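Local coordinates for MYB proto-oncogene protein (Mus musculus, PDB 1GVD) that probably binds specific DNA sequences and so regulates transcription, its second Myb repeat acting together with the third, at residues 13-18 and 47-52; 28-33 and 39-44. The protein carries 1 engineered substitution. One frame throughout, in Å; residues are numbered along the deposited sequence. Where two conformers were deposited one is given.

Contact 1: residues 13-18 and 47-52. Engineered in segment 13-18: L14 (natural residue Val). Unlike the reference sequence in segment 13-18: K16 (reference Gln).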
loop_
_atom_site.group_PDB
_atom_site.type_symbol
_atom_site.label_atom_id
_atom_site.label_comp_id
_atom_site.label_asym_id
_atom_site.label_seq_id
_atom_site.Cartn_x
_atom_site.Cartn_y
_atom_site.Cartn_z
ATOM N N ARG A 13 2.744 7.436 0.780
ATOM C CA ARG A 13 3.442 6.579 1.733
ATOM C C ARG A 13 3.642 5.178 1.156
ATOM O O ARG A 13 4.701 4.572 1.339
ATOM C CB ARG A 13 2.665 6.489 3.050
ATOM C CG ARG A 13 2.558 7.808 3.802
ATOM C CD ARG A 13 1.608 7.695 4.988
ATOM N NE ARG A 13 2.067 6.731 5.986
ATOM C CZ ARG A 13 3.106 6.922 6.792
ATOM N NH1 ARG A 13 3.802 8.048 6.727
ATOM N NH2 ARG A 13 3.451 5.985 7.665
ATOM N N LEU A 14 2.638 4.666 0.451
ATOM C CA LEU A 14 2.746 3.338 -0.138
ATOM C C LEU A 14 3.870 3.310 -1.166
ATOM O O LEU A 14 4.621 2.341 -1.241
ATOM C CB LEU A 14 1.417 2.927 -0.780
ATOM C CG LEU A 14 1.383 1.540 -1.431
ATOM C CD1 LEU A 14 1.783 0.475 -0.425
ATOM C CD2 LEU A 14 -0.011 1.272 -1.972
ATOM N N ILE A 15 3.994 4.371 -1.955
ATOM C CA ILE A 15 5.058 4.446 -2.951
ATOM C C ILE A 15 6.418 4.323 -2.258
ATOM O O ILE A 15 7.279 3.558 -2.696
ATOM C CB ILE A 15 4.987 5.779 -3.735
ATOM C CG1 ILE A 15 3.812 5.728 -4.713
ATOM C CG2 ILE A 15 6.297 6.037 -4.477
ATOM C CD1 ILE A 15 3.534 7.044 -5.417
ATOM N N LYS A 16 6.601 5.059 -1.165
ATOM C CA LYS A 16 7.857 5.008 -0.422
ATOM C C LYS A 16 8.107 3.643 0.217
ATOM O O LYS A 16 9.244 3.167 0.248
ATOM C CB LYS A 16 7.876 6.096 0.654
ATOM C CG LYS A 16 7.950 7.505 0.093
ATOM C CD LYS A 16 8.038 8.539 1.201
ATOM C CE LYS A 16 8.251 9.933 0.634
ATOM N NZ LYS A 16 9.518 10.022 -0.145
ATOM N N LEU A 17 7.054 3.009 0.722
ATOM C CA LEU A 17 7.204 1.701 1.347
ATOM C C LEU A 17 7.566 0.623 0.325
ATOM O O LEU A 17 8.350 -0.277 0.617
ATOM C CB LEU A 17 5.929 1.330 2.110
ATOM C CG LEU A 17 5.753 2.143 3.398
ATOM C CD1 LEU A 17 4.315 2.050 3.885
ATOM C CD2 LEU A 17 6.724 1.635 4.459
ATOM N N VAL A 18 7.010 0.711 -0.876
ATOM C CA VAL A 18 7.338 -0.265 -1.906
ATOM C C VAL A 18 8.787 -0.046 -2.349
ATOM O O VAL A 18 9.497 -0.996 -2.676
ATOM C CB VAL A 18 6.367 -0.160 -3.104
ATOM C CG1 VAL A 18 6.848 -1.039 -4.257
ATOM C CG2 VAL A 18 4.977 -0.602 -2.664
ATOM N N ASN A 47 -3.144 -2.115 -9.303
ATOM C CA ASN A 47 -4.248 -1.544 -10.068
ATOM C C ASN A 47 -4.220 -0.045 -10.286
ATOM O O ASN A 47 -4.755 0.449 -11.284
ATOM C CB ASN A 47 -5.589 -1.898 -9.422
ATOM C CG ASN A 47 -5.921 -3.368 -9.536
ATOM O OD1 ASN A 47 -5.613 -4.008 -10.541
ATOM N ND2 ASN A 47 -6.572 -3.908 -8.514
ATOM N N HIS A 48 -3.594 0.688 -9.377
ATOM C CA HIS A 48 -3.599 2.136 -9.497
ATOM C C HIS A 48 -2.257 2.851 -9.563
ATOM O O HIS A 48 -2.062 3.720 -10.409
ATOM C CB HIS A 48 -4.451 2.706 -8.356
ATOM C CG HIS A 48 -4.519 4.201 -8.330
ATOM N ND1 HIS A 48 -3.465 4.988 -7.922
ATOM C CD2 HIS A 48 -5.515 5.052 -8.671
ATOM C CE1 HIS A 48 -3.809 6.262 -8.011
ATOM N NE2 HIS A 48 -5.048 6.327 -8.463
ATOM N N LEU A 49 -1.323 2.487 -8.693
ATOM C CA LEU A 49 -0.040 3.176 -8.676
ATOM C C LEU A 49 1.003 2.700 -9.680
ATOM O O LEU A 49 1.806 3.502 -10.160
ATOM C CB LEU A 49 0.546 3.139 -7.263
ATOM C CG LEU A 49 -0.361 3.738 -6.185
ATOM C CD1 LEU A 49 0.279 3.552 -4.820
ATOM C CD2 LEU A 49 -0.600 5.214 -6.469
ATOM N N ASN A 50 0.998 1.409 -10.000
ATOM C CA ASN A 50 1.975 0.857 -10.939
ATOM C C ASN A 50 1.305 -0.144 -11.874
ATOM O O ASN A 50 1.645 -1.329 -11.877
ATOM C CB ASN A 50 3.103 0.161 -10.168
ATOM C CG ASN A 50 4.276 -0.213 -11.057
ATOM O OD1 ASN A 50 4.839 0.637 -11.744
ATOM N ND2 ASN A 50 4.657 -1.484 -11.037
ATOM N N PRO A 51 0.346 0.322 -12.683
ATOM C CA PRO A 51 -0.367 -0.551 -13.620
ATOM C C PRO A 51 0.518 -1.105 -14.730
ATOM O O PRO A 51 1.531 -0.505 -15.088
ATOM C CB PRO A 51 -1.467 0.357 -14.157
ATOM C CG PRO A 51 -0.803 1.694 -14.169
ATOM C CD PRO A 51 -0.101 1.720 -12.829
ATOM N N GLU A 52 0.125 -2.255 -15.267
ATOM C CA GLU A 52 0.871 -2.902 -16.340
ATOM C C GLU A 52 0.746 -2.089 -17.628
ATOM O O GLU A 52 -0.134 -1.204 -17.683
ATOM C CB GLU A 52 0.330 -4.319 -16.561
ATOM C CG GLU A 52 1.045 -5.113 -17.640
ATOM C CD GLU A 52 0.508 -6.526 -17.770
ATOM O OE1 GLU A 52 -0.712 -6.682 -17.986
ATOM O OE2 GLU A 52 1.307 -7.480 -17.657
ATOM O OXT GLU A 52 1.522 -2.354 -18.571
#

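Contact 2: residues 28-33 and 39-44. With SO4 (sulfate ion), chain D.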
loop_
_atom_site.group_PDB
_atom_site.type_symbol
_atom_site.label_atom_id
_atom_site.label_comp_id
_atom_site.label_asym_id
_atom_site.label_seq_id
_atom_site.Cartn_x
_atom_site.Cartn_y
_atom_site.Cartn_z
ATOM N N VAL A 28 4.483 -6.660 5.732
ATOM C CA VAL A 28 5.379 -5.722 6.399
ATOM C C VAL A 28 4.998 -4.291 6.017
ATOM O O VAL A 28 4.978 -3.393 6.855
ATOM C CB VAL A 28 6.848 -5.977 6.000
ATOM C CG1 VAL A 28 7.769 -5.051 6.776
ATOM C CG2 VAL A 28 7.209 -7.429 6.261
ATOM N N ILE A 29 4.695 -4.090 4.739
ATOM C CA ILE A 29 4.298 -2.777 4.248
ATOM C C ILE A 29 3.027 -2.295 4.951
ATOM O O ILE A 29 2.959 -1.156 5.410
ATOM C CB ILE A 29 4.081 -2.822 2.716
ATOM C CG1 ILE A 29 5.440 -2.902 2.019
ATOM C CG2 ILE A 29 3.284 -1.602 2.242
ATOM C CD1 ILE A 29 5.362 -3.086 0.515
ATOM N N ALA A 30 2.033 -3.175 5.060
ATOM C CA ALA A 30 0.765 -2.823 5.695
ATOM C C ALA A 30 0.908 -2.430 7.161
ATOM O O ALA A 30 0.106 -1.656 7.686
ATOM C CB ALA A 30 -0.219 -3.979 5.562
ATOM N N LYS A 31 1.930 -2.962 7.823
ATOM C CA LYS A 31 2.156 -2.656 9.230
ATOM C C LYS A 31 2.421 -1.163 9.431
ATOM O O LYS A 31 2.231 -0.631 10.525
ATOM C CB LYS A 31 3.343 -3.471 9.747
ATOM C CG LYS A 31 3.459 -3.538 11.258
ATOM C CD LYS A 31 4.651 -4.390 11.676
ATOM C CE LYS A 31 4.593 -5.783 11.058
ATOM N NZ LYS A 31 3.350 -6.516 11.427
ATOM N N HIS A 32 2.851 -0.492 8.364
ATOM C CA HIS A 32 3.162 0.933 8.408
ATOM C C HIS A 32 2.020 1.825 7.930
ATOM O O HIS A 32 2.165 3.048 7.877
ATOM C CB HIS A 32 4.405 1.212 7.560
ATOM C CG HIS A 32 5.627 0.489 8.029
ATOM N ND1 HIS A 32 6.363 0.901 9.119
ATOM C CD2 HIS A 32 6.223 -0.639 7.578
ATOM C CE1 HIS A 32 7.361 0.059 9.318
ATOM N NE2 HIS A 32 7.298 -0.886 8.397
ATOM N N LEU A 33 0.894 1.215 7.574
ATOM C CA LEU A 33 -0.270 1.956 7.098
ATOM C C LEU A 33 -1.488 1.638 7.955
ATOM O O LEU A 33 -2.096 0.578 7.820
ATOM C CB LEU A 33 -0.560 1.607 5.637
ATOM C CG LEU A 33 0.500 2.051 4.625
ATOM C CD1 LEU A 33 0.246 1.386 3.282
ATOM C CD2 LEU A 33 0.473 3.565 4.489
ATOM N N LYS A 39 -3.266 -7.330 1.506
ATOM C CA LYS A 39 -3.909 -7.434 0.204
ATOM C C LYS A 39 -4.398 -6.100 -0.348
ATOM O O LYS A 39 -4.400 -5.896 -1.561
ATOM C CB LYS A 39 -5.064 -8.445 0.242
ATOM C CG LYS A 39 -6.219 -8.079 1.148
ATOM C CD LYS A 39 -7.355 -9.092 1.032
ATOM C CE LYS A 39 -6.914 -10.482 1.464
ATOM N NZ LYS A 39 -8.014 -11.482 1.346
ATOM N N GLN A 40 -4.802 -5.186 0.530
ATOM C CA GLN A 40 -5.264 -3.878 0.070
ATOM C C GLN A 40 -4.102 -3.103 -0.542
ATOM O O GLN A 40 -4.257 -2.419 -1.552
ATOM C CB GLN A 40 -5.854 -3.070 1.225
ATOM C CG GLN A 40 -7.194 -3.575 1.732
ATOM C CD GLN A 40 -7.704 -2.744 2.887
ATOM O OE1 GLN A 40 -7.033 -2.609 3.904
ATOM N NE2 GLN A 40 -8.896 -2.176 2.732
ATOM N N CYS A 41 -2.936 -3.212 0.081
ATOM C CA CYS A 41 -1.745 -2.529 -0.409
ATOM C C CYS A 41 -1.327 -3.112 -1.756
ATOM O O CYS A 41 -0.964 -2.382 -2.680
ATOM C CB CYS A 41 -0.608 -2.676 0.601
ATOM S SG CYS A 41 -0.946 -1.872 2.192
ATOM N N ARG A 42 -1.385 -4.437 -1.861
ATOM C CA ARG A 42 -1.025 -5.131 -3.092
ATOM C C ARG A 42 -1.909 -4.670 -4.250
ATOM O O ARG A 42 -1.420 -4.362 -5.341
ATOM C CB ARG A 42 -1.187 -6.636 -2.886
ATOM C CG ARG A 42 -0.850 -7.493 -4.093
ATOM C CD ARG A 42 -1.305 -8.924 -3.846
ATOM N NE ARG A 42 -2.761 -9.019 -3.926
ATOM C CZ ARG A 42 -3.494 -9.968 -3.353
ATOM N NH1 ARG A 42 -2.919 -10.926 -2.637
ATOM N NH2 ARG A 42 -4.812 -9.961 -3.505
ATOM N N GLU A 43 -3.215 -4.625 -4.011
ATOM C CA GLU A 43 -4.149 -4.212 -5.045
ATOM C C GLU A 43 -4.007 -2.743 -5.437
ATOM O O GLU A 43 -4.099 -2.400 -6.618
ATOM C CB GLU A 43 -5.579 -4.525 -4.602
ATOM C CG GLU A 43 -5.835 -6.019 -4.470
ATOM C CD GLU A 43 -5.482 -6.772 -5.740
ATOM O OE1 GLU A 43 -4.570 -7.627 -5.703
ATOM O OE2 GLU A 43 -6.113 -6.504 -6.780
ATOM N N ARG A 44 -3.759 -1.874 -4.463
ATOM C CA ARG A 44 -3.598 -0.456 -4.759
ATOM C C ARG A 44 -2.371 -0.260 -5.648
ATOM O O ARG A 44 -2.393 0.534 -6.590
ATOM C CB ARG A 44 -3.444 0.341 -3.459
ATOM C CG ARG A 44 -3.449 1.856 -3.644
ATOM C CD ARG A 44 -4.776 2.348 -4.185
ATOM N NE ARG A 44 -4.802 3.801 -4.327
ATOM C CZ ARG A 44 -5.798 4.474 -4.894
ATOM N NH1 ARG A 44 -6.851 3.824 -5.372
ATOM N NH2 ARG A 44 -5.745 5.797 -4.972
HETATM S S SO4 D . -7.892 -12.456 -2.803
HETATM O O1 SO4 D . -8.351 -13.120 -4.038
HETATM O O2 SO4 D . -7.853 -13.436 -1.702
HETATM O O3 SO4 D . -6.541 -11.908 -3.015
HETATM O O4 SO4 D . -8.819 -11.362 -2.458
#

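Contact 1: residues 13-18 and 47-52
I15 and L49 are the residues whose CA atoms come nearest, 7.8 Å apart. The first helix of a Myb repeat, helix 8-21, meets the last turn of its third helix, 38-49, in this three-helix, helix-turn-helix-type fold. Residues 13-18 are regular helix, held in part by backbone bonds from L17 N to R13 O and from V18 N to L14 O. The other helix widens into a pi-type turn at 47-49, and N50 is the first residue to leave helical geometry. No hydrogen bond crosses between the segments. The contact is purely apolar and small, burying 118 Å² over both sides.

L49 carries its side of the contact with a single methyl, CD1. This methyl lies 3.7 Å from CD2 of L14. It is also 4.1 Å from CG of L14, so it sits against the branch point as well as one methyl. L14 is an engineered residue, replacing the natural valine. Its CG is anti to the backbone N (chi1 -179°), and this carries the fork across to L49. The L14 and L49 side chains cross at a slant. L14 is buried and also touches I29, C41, R44 and W6, so it links all three helices. L49 is less enclosed, and its side chain also rests on D11, one turn before I15 on helix 8-21. I15 adds a looser contact from the partly exposed margin: its CG1 methylene lies 4.2 Å from the same CD1 methyl of L49.

Contact 2: residues 28-33 and 39-44
A30 and C41 bring the backbones nearest, CA to CA 6.6 Å, where the second helix of the Myb repeat (26-30) and the type I turn A30-L33 face helix 38-49 in this helix-turn-helix-type fold. C41 is the centre of the buried contact. Its SG lies beside the backbone N and anti to the carbonyl carbon (chi1 -64°), which sets the sulfur among three apolar neighbours. CD1 of L33 is the closest, 3.6 Å from SG of C41. CB of A30 is 4.0 Å from that sulfur, and CG2 of I29 is a little farther. W26 also touches C41.

R42 is turned elsewhere, toward E43 and a sulfate probably from the crystallisation liquor. Its NE and NH2 both reach OE1 of E43, side-on and near the guanidinium plane. NE makes the shorter, straighter bond to OE1 (2.9 Å, 156°), using the anti lone pair. The NH2 bond to OE1 is longer and more bent (3.2 Å, 137°) and comes from above the carboxylate plane. With an alanine here, the carboxylate of E43 would probably lose this charge partner and be freer to turn, and the sulfate would lose a donor. NH2 of R42 also serves the sulfate, meeting O3 near the guanidinium plane at 2.6 Å.

In the fold
Contacts 1 and 2 share helix 38-49 and lie with their centres about 10 Å apart. Contact 1 sets the C-terminal end of helix 38-49 against helix 8-21; contact 2 packs that helix's earlier turns against 28-33. The two meet directly: CD1 of L14 packs 3.7 Å from CG2 of I29, joining their apolar parts into one core. Along helix 38-49, L49 N probably donates to R44 O, 3.1 Å. In the given conformer, NH2 of R13 probably bonds to O of H32, 3.2 Å. The third helix is the recognition helix in Myb repeats; the sulfate beside K39 and R42 may mimic a DNA phosphate, though it probably comes from the crystallisation liquor.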